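Local coordinates for protein CCMAN5 (Cellulosimicrobium cellulans, PDB 2XSG) that probably hydrolyses alpha-mannosides as a calcium-containing glycoside hydrolase of family 92, enabling mannose-6-phosphate modification of yeast-produced human lysosomal enzymes, at residues T89-T94 with D219-V224; T201-A206 with V257-A262; Q215-D220 with G231-A236. All coordinates share one frame; numbering follows the deposited sequence.

How the contacts relate
Followed from the N terminus, residues 89-94, in the loop after strand 80-84, meet 219-224 some 125 residues later, closing the long loop of contact 1. Before that loop shuts, strand 198-208 supplies 201-206, which meets 257-262 only later, so contacts 1 and 2 cross. Contact 3, joining 215-220 to 231-236, begins on the stretch where contact 1 ends and is nested inside the loop of contact 2. Contacts 1 and 3 share D219 and D220, reach the same five-stranded antiparallel sheet and touch directly. Contact 2 lies apart, its centre about 18 Å from that of contact 3, and ties another sheet to helix 259-270.

Contact 1 (T89-T94 with D219-V224); sequences TARPGT and DDDRLV
A90 and R91 run beside D221 and L223 without forming a regular ladder: the CA atoms of A90 and L223 are 4.5 Å apart, those of R91 and D221 4.8 Å. One direct backbone bond joins the segments, from R91 N to D221 O at 3.0 Å, the donor standing above the carbonyl plane. Nearby, a water accepts from L223 N and donates to T89 O, the latter at a doubtfully short distance. Among the side chains, L223 presses its CB against A90 CA at 3.7 Å. R91 turns its CG anti to the backbone N (chi1 -176°), taking the aliphatic part across D221, whose OD1 is 3.6 Å from R91 CB. The charged ends do not pair: R91 NE stays 4.3 Å from D221 OD1, while the guanidinium forms salt bridges with D233 and D162 and NH1 also donates to P92 O. D221 has a left-handed backbone conformation, and just before it D220 OD1 accepts from R222 N at 2.9 Å. This is an Asx turn within the loop that reverses the chain between strands 212-217 and 223-224 at the edge of an antiparallel sheet, with loop 89-94 lying against it.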
loop_
_atom_site.group_PDB
_atom_site.type_symbol
_atom_site.label_atom_id
_atom_site.label_comp_id
_atom_site.label_asym_id
_atom_site.label_seq_id
_atom_site.Cartn_x
_atom_site.Cartn_y
_atom_site.Cartn_z
ATOM N N THR A 89 -7.292 -33.064 22.417
ATOM C CA THR A 89 -8.104 -34.261 22.140
ATOM C C THR A 89 -9.269 -33.895 21.212
ATOM O O THR A 89 -10.063 -34.754 20.832
ATOM C CB THR A 89 -8.687 -34.919 23.443
ATOM O OG1 THR A 89 -9.582 -34.010 24.096
ATOM C CG2 THR A 89 -7.597 -35.321 24.415
ATOM N N ALA A 90 -9.369 -32.604 20.873
ATOM C CA ALA A 90 -10.355 -32.090 19.918
ATOM C C ALA A 90 -9.771 -30.844 19.251
ATOM O O ALA A 90 -8.662 -30.418 19.598
ATOM C CB ALA A 90 -11.689 -31.754 20.613
ATOM N N ARG A 91 -10.507 -30.270 18.304
ATOM C CA ARG A 91 -10.069 -29.046 17.632
ATOM C C ARG A 91 -9.796 -27.969 18.701
ATOM O O ARG A 91 -10.603 -27.797 19.610
ATOM C CB ARG A 91 -11.116 -28.580 16.628
ATOM C CG ARG A 91 -10.683 -27.347 15.812
ATOM C CD ARG A 91 -11.273 -25.986 16.278
ATOM N NE ARG A 91 -11.109 -25.034 15.170
ATOM C CZ ARG A 91 -10.031 -24.280 14.974
ATOM N NH1 ARG A 91 -9.039 -24.279 15.867
ATOM N NH2 ARG A 91 -9.957 -23.496 13.904
ATOM N N PRO A 92 -8.639 -27.281 18.617
ATOM C CA PRO A 92 -8.260 -26.349 19.683
ATOM C C PRO A 92 -9.220 -25.179 19.815
ATOM O O PRO A 92 -9.705 -24.663 18.805
ATOM C CB PRO A 92 -6.894 -25.847 19.226
ATOM C CG PRO A 92 -6.330 -27.004 18.443
ATOM C CD PRO A 92 -7.513 -27.546 17.699
ATOM N N GLY A 93 -9.512 -24.793 21.050
ATOM C CA GLY A 93 -10.119 -23.483 21.315
ATOM C C GLY A 93 -9.046 -22.432 21.109
ATOM O O GLY A 93 -7.919 -22.590 21.586
ATOM N N THR A 94 -9.373 -21.371 20.377
ATOM C CA THR A 94 -8.389 -20.338 20.009
ATOM C C THR A 94 -7.814 -19.604 21.217
ATOM O O THR A 94 -6.700 -19.124 21.171
ATOM C CB THR A 94 -8.984 -19.285 19.040
ATOM O OG1 THR A 94 -9.810 -18.359 19.773
ATOM C CG2 THR A 94 -9.797 -19.944 17.941
ATOM N N ASP A 219 -14.508 -30.147 10.127
ATOM C CA ASP A 219 -15.592 -29.271 10.595
ATOM C C ASP A 219 -16.432 -29.802 11.755
ATOM O O ASP A 219 -17.195 -29.044 12.372
ATOM C CB ASP A 219 -16.487 -28.889 9.423
ATOM C CG ASP A 219 -15.783 -27.970 8.436
ATOM O OD1 ASP A 219 -15.589 -26.773 8.762
ATOM O OD2 ASP A 219 -15.423 -28.457 7.341
ATOM N N ASP A 220 -16.311 -31.095 12.034
ATOM C CA ASP A 220 -16.954 -31.697 13.214
ATOM C C ASP A 220 -16.120 -31.537 14.491
ATOM O O ASP A 220 -16.462 -32.104 15.520
ATOM C CB ASP A 220 -17.301 -33.172 12.977
ATOM C CG ASP A 220 -16.060 -34.081 12.763
ATOM O OD1 ASP A 220 -14.899 -33.651 12.975
ATOM O OD2 ASP A 220 -16.275 -35.254 12.361
ATOM N N ASP A 221 -15.021 -30.783 14.405
ATOM C CA ASP A 221 -14.138 -30.568 15.553
ATOM C C ASP A 221 -13.480 -31.827 16.146
ATOM O O ASP A 221 -12.886 -31.744 17.213
ATOM C CB ASP A 221 -14.886 -29.802 16.669
ATOM C CG ASP A 221 -15.204 -28.362 16.267
ATOM O OD1 ASP A 221 -14.445 -27.792 15.457
ATOM O OD2 ASP A 221 -16.215 -27.816 16.747
ATOM N N ARG A 222 -13.583 -32.973 15.474
ATOM C CA ARG A 222 -12.904 -34.180 15.962
ATOM C C ARG A 222 -11.422 -34.184 15.581
ATOM O O ARG A 222 -11.052 -33.946 14.420
ATOM C CB ARG A 222 -13.613 -35.461 15.504
ATOM C CG ARG A 222 -14.915 -35.701 16.235
ATOM C CD ARG A 222 -15.714 -36.872 15.690
ATOM N NE ARG A 222 -15.315 -38.159 16.259
ATOM C CZ ARG A 222 -14.645 -39.096 15.579
ATOM N NH1 ARG A 222 -14.298 -38.899 14.310
ATOM N NH2 ARG A 222 -14.335 -40.246 16.165
ATOM N N LEU A 223 -10.569 -34.425 16.571
ATOM C CA LEU A 223 -9.140 -34.548 16.324
ATOM C C LEU A 223 -8.812 -36.007 16.135
ATOM O O LEU A 223 -8.937 -36.796 17.072
ATOM C CB LEU A 223 -8.343 -33.970 17.480
ATOM C CG LEU A 223 -6.827 -33.942 17.296
ATOM C CD1 LEU A 223 -6.428 -33.014 16.150
ATOM C CD2 LEU A 223 -6.223 -33.476 18.602
ATOM N N VAL A 224 -8.399 -36.363 14.921
ATOM C CA VAL A 224 -8.315 -37.765 14.515
ATOM C C VAL A 224 -6.967 -38.116 13.894
ATOM O O VAL A 224 -6.150 -37.235 13.603
ATOM C CB VAL A 224 -9.399 -38.103 13.471
ATOM C CG1 VAL A 224 -10.803 -38.133 14.119
ATOM C CG2 VAL A 224 -9.346 -37.103 12.310
HETATM O O HOH W 1 -11.956 -35.027 19.221
#

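Contact 2 (T201-A206 with V257-A262); sequences TLYYTA and VSVEQA
Y203, V259 and A262 carry this meeting of a strand with the first turn of a helix, a worked case of a helix start packed on a sheet by apolar contacts. Y203 does most. With its CG beside the backbone N and anti to the carbonyl carbon (chi1 -58°), the ring lies against the backbone entering the helix: S258 CA stands over one face, 4.0 Å from the ring centroid, in a CH-pi contact. The methyl CG2 of T201 lies toward the rim on the opposite face, so the ring is flanked on both sides. At the root of the side chain, Y203 CB comes within 3.4 Å of S258 C. V259 reaches the strand through one branch: its CG2 is 3.5 Å from Y204 O and 4.1 Å from Y203 CB. One turn further along, A262 directs its CB at the strand and meets the methyl CG2 of T205 at 3.9 Å, while T205 OG1 turns to a separate partner, E186. S258 is the N-cap of the helix, its OG accepting from Q261 N at 2.8 Å in a nearly straight bond (162°). The residue that caps the helix is thus also the one laid on the tyrosine face. In the fold, strand 198-208 runs between antiparallel neighbours 185-195 and 248-255, and helix 259-270 follows the latter after a short link. V259 also touches S188 on the first neighbour and A262 touches S255 on the second, while V257 and Q261 reach T331 of strand 331-333.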
loop_
_atom_site.group_PDB
_atom_site.type_symbol
_atom_site.label_atom_id
_atom_site.label_comp_id
_atom_site.label_asym_id
_atom_site.label_seq_id
_atom_site.Cartn_x
_atom_site.Cartn_y
_atom_site.Cartn_z
ATOM N N THR A 201 -7.515 -17.968 -3.802
ATOM C CA THR A 201 -7.001 -19.251 -3.339
ATOM C C THR A 201 -5.474 -19.298 -3.420
ATOM O O THR A 201 -4.882 -18.870 -4.419
ATOM C CB THR A 201 -7.603 -20.393 -4.162
ATOM O OG1 THR A 201 -9.026 -20.383 -3.980
ATOM C CG2 THR A 201 -7.032 -21.762 -3.729
ATOM N N LEU A 202 -4.858 -19.824 -2.367
ATOM C CA LEU A 202 -3.415 -20.102 -2.338
ATOM C C LEU A 202 -3.160 -21.540 -1.926
ATOM O O LEU A 202 -3.856 -22.079 -1.053
ATOM C CB LEU A 202 -2.704 -19.156 -1.369
ATOM C CG LEU A 202 -2.503 -17.711 -1.840
ATOM C CD1 LEU A 202 -1.982 -16.899 -0.677
ATOM C CD2 LEU A 202 -1.512 -17.641 -3.039
ATOM N N TYR A 203 -2.182 -22.174 -2.576
ATOM C CA TYR A 203 -1.752 -23.525 -2.213
ATOM C C TYR A 203 -0.532 -23.442 -1.315
ATOM O O TYR A 203 0.243 -22.479 -1.392
ATOM C CB TYR A 203 -1.482 -24.380 -3.468
ATOM C CG TYR A 203 -2.703 -24.471 -4.342
ATOM C CD1 TYR A 203 -2.934 -23.525 -5.337
ATOM C CD2 TYR A 203 -3.657 -25.463 -4.142
ATOM C CE1 TYR A 203 -4.060 -23.568 -6.137
ATOM C CE2 TYR A 203 -4.828 -25.515 -4.942
ATOM C CZ TYR A 203 -5.008 -24.564 -5.938
ATOM O OH TYR A 203 -6.125 -24.600 -6.749
ATOM N N TYR A 204 -0.374 -24.428 -0.435
ATOM C CA TYR A 204 0.752 -24.393 0.499
ATOM C C TYR A 204 1.417 -25.774 0.645
ATOM O O TYR A 204 0.792 -26.797 0.426
ATOM C CB TYR A 204 0.304 -23.837 1.873
ATOM C CG TYR A 204 -0.599 -24.808 2.600
ATOM C CD1 TYR A 204 -0.066 -25.749 3.482
ATOM C CD2 TYR A 204 -1.979 -24.830 2.355
ATOM C CE1 TYR A 204 -0.879 -26.667 4.122
ATOM C CE2 TYR A 204 -2.807 -25.760 2.986
ATOM C CZ TYR A 204 -2.245 -26.674 3.862
ATOM O OH TYR A 204 -3.038 -27.591 4.497
ATOM N N THR A 205 2.693 -25.770 1.031
ATOM C CA THR A 205 3.379 -26.952 1.532
ATOM C C THR A 205 4.157 -26.522 2.781
ATOM O O THR A 205 4.719 -25.432 2.810
ATOM C CB THR A 205 4.338 -27.579 0.471
ATOM O OG1 THR A 205 4.951 -28.753 1.021
ATOM C CG2 THR A 205 5.444 -26.591 0.076
ATOM N N ALA A 206 4.122 -27.344 3.828
ATOM C CA ALA A 206 4.854 -27.051 5.075
ATOM C C ALA A 206 5.499 -28.336 5.526
ATOM O O ALA A 206 4.812 -29.344 5.702
ATOM C CB ALA A 206 3.902 -26.518 6.159
ATOM N N VAL A 257 -0.420 -21.406 -7.776
ATOM C CA VAL A 257 -0.542 -22.369 -8.877
ATOM C C VAL A 257 -0.965 -23.777 -8.418
ATOM O O VAL A 257 -1.932 -24.347 -8.951
ATOM C CB VAL A 257 0.772 -22.432 -9.689
ATOM C CG1 VAL A 257 0.790 -23.607 -10.669
ATOM C CG2 VAL A 257 1.001 -21.103 -10.416
ATOM N N SER A 258 -0.224 -24.357 -7.477
ATOM C CA SER A 258 -0.529 -25.712 -7.012
ATOM C C SER A 258 0.323 -26.085 -5.843
ATOM O O SER A 258 1.307 -25.390 -5.518
ATOM C CB SER A 258 -0.346 -26.751 -8.135
ATOM O OG SER A 258 1.030 -26.988 -8.436
ATOM N N VAL A 259 -0.065 -27.177 -5.187
ATOM C CA VAL A 259 0.733 -27.713 -4.107
ATOM C C VAL A 259 2.098 -28.155 -4.640
ATOM O O VAL A 259 3.134 -27.850 -4.043
ATOM C CB VAL A 259 0.004 -28.873 -3.388
ATOM C CG1 VAL A 259 1.015 -29.865 -2.788
ATOM C CG2 VAL A 259 -0.922 -28.306 -2.290
ATOM N N GLU A 260 2.104 -28.853 -5.775
ATOM C CA GLU A 260 3.349 -29.342 -6.296
ATOM C C GLU A 260 4.239 -28.194 -6.760
ATOM O O GLU A 260 5.456 -28.240 -6.551
ATOM C CB GLU A 260 3.149 -30.415 -7.382
ATOM C CG GLU A 260 4.470 -31.122 -7.801
ATOM C CD GLU A 260 5.090 -32.049 -6.729
ATOM O OE1 GLU A 260 4.358 -32.704 -5.947
ATOM O OE2 GLU A 260 6.335 -32.129 -6.681
ATOM N N GLN A 261 3.650 -27.149 -7.327
ATOM C CA GLN A 261 4.436 -25.959 -7.633
ATOM C C GLN A 261 5.049 -25.343 -6.354
ATOM O O GLN A 261 6.207 -24.928 -6.367
ATOM C CB GLN A 261 3.630 -24.926 -8.422
ATOM C CG GLN A 261 4.472 -23.739 -8.888
ATOM C CD GLN A 261 5.545 -24.149 -9.888
ATOM O OE1 GLN A 261 5.231 -24.559 -10.997
ATOM N NE2 GLN A 261 6.813 -24.050 -9.491
ATOM N N ALA A 262 4.290 -25.331 -5.255
ATOM C CA ALA A 262 4.805 -24.835 -3.969
ATOM C C ALA A 262 6.018 -25.659 -3.479
ATOM O O ALA A 262 6.979 -25.112 -2.967
ATOM C CB ALA A 262 3.701 -24.810 -2.918
#

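Contact 3 (Q215-D220 with G231-A236); sequences QTWGDD and GVDTGA
W217 and D233 are brought together by two torsions: the tryptophan CG lies between its own backbone N and carbonyl carbon (chi1 78°), which lays the indole back across the partner strand, and the aspartate extends its CG anti to the backbone N (chi1 -172°) toward the indole rim. The setting is an antiparallel beta ladder in the N-terminal domain, a beta-sandwich in family 92 enzymes, where strand 212-217 pairs with strand 235-240. W217 and G235 form a hydrogen-bonded pair, with W217 N to G235 O at 2.9 Å and G235 N to W217 O at 3.1 Å. T216 and A236 form the adjacent non-hydrogen-bonded pair, whose side chains occupy the other face of the sheet, and their CA atoms are only 4.1 Å apart.

The absence of a side chain on G235 lets the indole settle flat over the neighbouring strand. G235 CA sits almost centrally over the six-membered ring, 3.3 Å from its centroid, in a CH-pi contact, with T234 C over the rim of the same face. Beyond the ladder the two segments stay joined through D219. Its carboxylate grips two successive backbone N-H groups: OD1 takes D233 N at 2.8 Å, and OD2 uses its syn lone pair for V232 N at 3.0 Å. This two-pronged hold fixes the rotation of the D219 carboxylate. P92 also packs on the indole. The carboxylate of D233 stands nearly perpendicular to the ring (88°); W217 NE1 donates in its own ring plane to D233 OD1 at 2.9 Å, meeting that oxygen from above the carboxylate plane.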
loop_
_atom_site.group_PDB
_atom_site.type_symbol
_atom_site.label_atom_id
_atom_site.label_comp_id
_atom_site.label_asym_id
_atom_site.label_seq_id
_atom_site.Cartn_x
_atom_site.Cartn_y
_atom_site.Cartn_z
ATOM N N GLN A 215 -1.990 -35.293 13.924
ATOM C CA GLN A 215 -3.420 -35.504 13.916
ATOM C C GLN A 215 -4.068 -34.327 13.208
ATOM O O GLN A 215 -3.514 -33.217 13.195
ATOM C CB GLN A 215 -3.944 -35.600 15.336
ATOM C CG GLN A 215 -3.513 -36.881 16.033
ATOM C CD GLN A 215 -4.209 -37.076 17.357
ATOM O OE1 GLN A 215 -4.153 -36.217 18.243
ATOM N NE2 GLN A 215 -4.877 -38.218 17.505
ATOM N N THR A 216 -5.232 -34.562 12.613
ATOM C CA THR A 216 -5.918 -33.505 11.880
ATOM C C THR A 216 -7.302 -33.310 12.437
ATOM O O THR A 216 -7.784 -34.150 13.190
ATOM C CB THR A 216 -6.033 -33.832 10.393
ATOM O OG1 THR A 216 -6.820 -35.020 10.230
ATOM C CG2 THR A 216 -4.637 -34.025 9.777
ATOM N N TRP A 217 -7.924 -32.199 12.073
ATOM C CA TRP A 217 -9.341 -31.969 12.360
ATOM C C TRP A 217 -10.091 -31.396 11.156
ATOM O O TRP A 217 -9.504 -30.724 10.313
ATOM C CB TRP A 217 -9.526 -31.064 13.580
ATOM C CG TRP A 217 -9.296 -29.607 13.317
ATOM C CD1 TRP A 217 -10.149 -28.745 12.695
ATOM C CD2 TRP A 217 -8.146 -28.835 13.683
ATOM N NE1 TRP A 217 -9.602 -27.486 12.644
ATOM C CE2 TRP A 217 -8.375 -27.510 13.244
ATOM C CE3 TRP A 217 -6.949 -29.130 14.353
ATOM C CZ2 TRP A 217 -7.458 -26.477 13.453
ATOM C CZ3 TRP A 217 -6.020 -28.100 14.551
ATOM C CH2 TRP A 217 -6.287 -26.790 14.106
ATOM N N GLY A 218 -11.387 -31.674 11.097
ATOM C CA GLY A 218 -12.282 -31.071 10.130
ATOM C C GLY A 218 -13.420 -30.373 10.857
ATOM O O GLY A 218 -13.323 -30.069 12.079
ATOM N N ASP A 219 -14.508 -30.147 10.127
ATOM C CA ASP A 219 -15.592 -29.271 10.595
ATOM C C ASP A 219 -16.432 -29.802 11.755
ATOM O O ASP A 219 -17.195 -29.044 12.372
ATOM C CB ASP A 219 -16.487 -28.889 9.423
ATOM C CG ASP A 219 -15.783 -27.970 8.436
ATOM O OD1 ASP A 219 -15.589 -26.773 8.762
ATOM O OD2 ASP A 219 -15.423 -28.457 7.341
ATOM N N ASP A 220 -16.311 -31.095 12.034
ATOM C CA ASP A 220 -16.954 -31.697 13.214
ATOM C C ASP A 220 -16.120 -31.537 14.491
ATOM O O ASP A 220 -16.462 -32.104 15.520
ATOM C CB ASP A 220 -17.301 -33.172 12.977
ATOM C CG ASP A 220 -16.060 -34.081 12.763
ATOM O OD1 ASP A 220 -14.899 -33.651 12.975
ATOM O OD2 ASP A 220 -16.275 -35.254 12.361
ATOM N N GLY A 231 -12.613 -29.074 3.808
ATOM C CA GLY A 231 -13.842 -28.447 4.304
ATOM C C GLY A 231 -13.659 -26.954 4.437
ATOM O O GLY A 231 -13.221 -26.298 3.499
ATOM N N VAL A 232 -13.998 -26.427 5.608
ATOM C CA VAL A 232 -13.884 -24.998 5.898
ATOM C C VAL A 232 -12.926 -24.801 7.069
ATOM O O VAL A 232 -11.842 -24.217 6.902
ATOM C CB VAL A 232 -15.258 -24.387 6.216
ATOM C CG1 VAL A 232 -15.143 -22.884 6.399
ATOM C CG2 VAL A 232 -16.233 -24.689 5.097
ATOM N N ASP A 233 -13.324 -25.301 8.243
ATOM C CA ASP A 233 -12.444 -25.335 9.419
ATOM C C ASP A 233 -11.693 -26.666 9.411
ATOM O O ASP A 233 -12.260 -27.720 9.764
ATOM C CB ASP A 233 -13.277 -25.190 10.697
ATOM C CG ASP A 233 -12.433 -25.017 11.960
ATOM O OD1 ASP A 233 -11.199 -25.183 11.911
ATOM O OD2 ASP A 233 -13.025 -24.703 13.024
ATOM N N THR A 234 -10.429 -26.632 8.988
ATOM C CA THR A 234 -9.562 -27.804 9.081
ATOM C C THR A 234 -8.253 -27.390 9.744
ATOM O O THR A 234 -7.948 -26.188 9.860
ATOM C CB THR A 234 -9.275 -28.482 7.683
ATOM O OG1 THR A 234 -8.483 -27.616 6.863
ATOM C CG2 THR A 234 -10.565 -28.805 6.948
ATOM N N GLY A 235 -7.491 -28.386 10.187
ATOM C CA GLY A 235 -6.178 -28.149 10.747
ATOM C C GLY A 235 -5.389 -29.405 11.013
ATOM O O GLY A 235 -5.892 -30.519 10.834
ATOM N N ALA A 236 -4.146 -29.220 11.447
ATOM C CA ALA A 236 -3.272 -30.323 11.835
ATOM C C ALA A 236 -2.472 -29.949 13.080
ATOM O O ALA A 236 -2.168 -28.778 13.308
ATOM C CB ALA A 236 -2.340 -30.701 10.685
#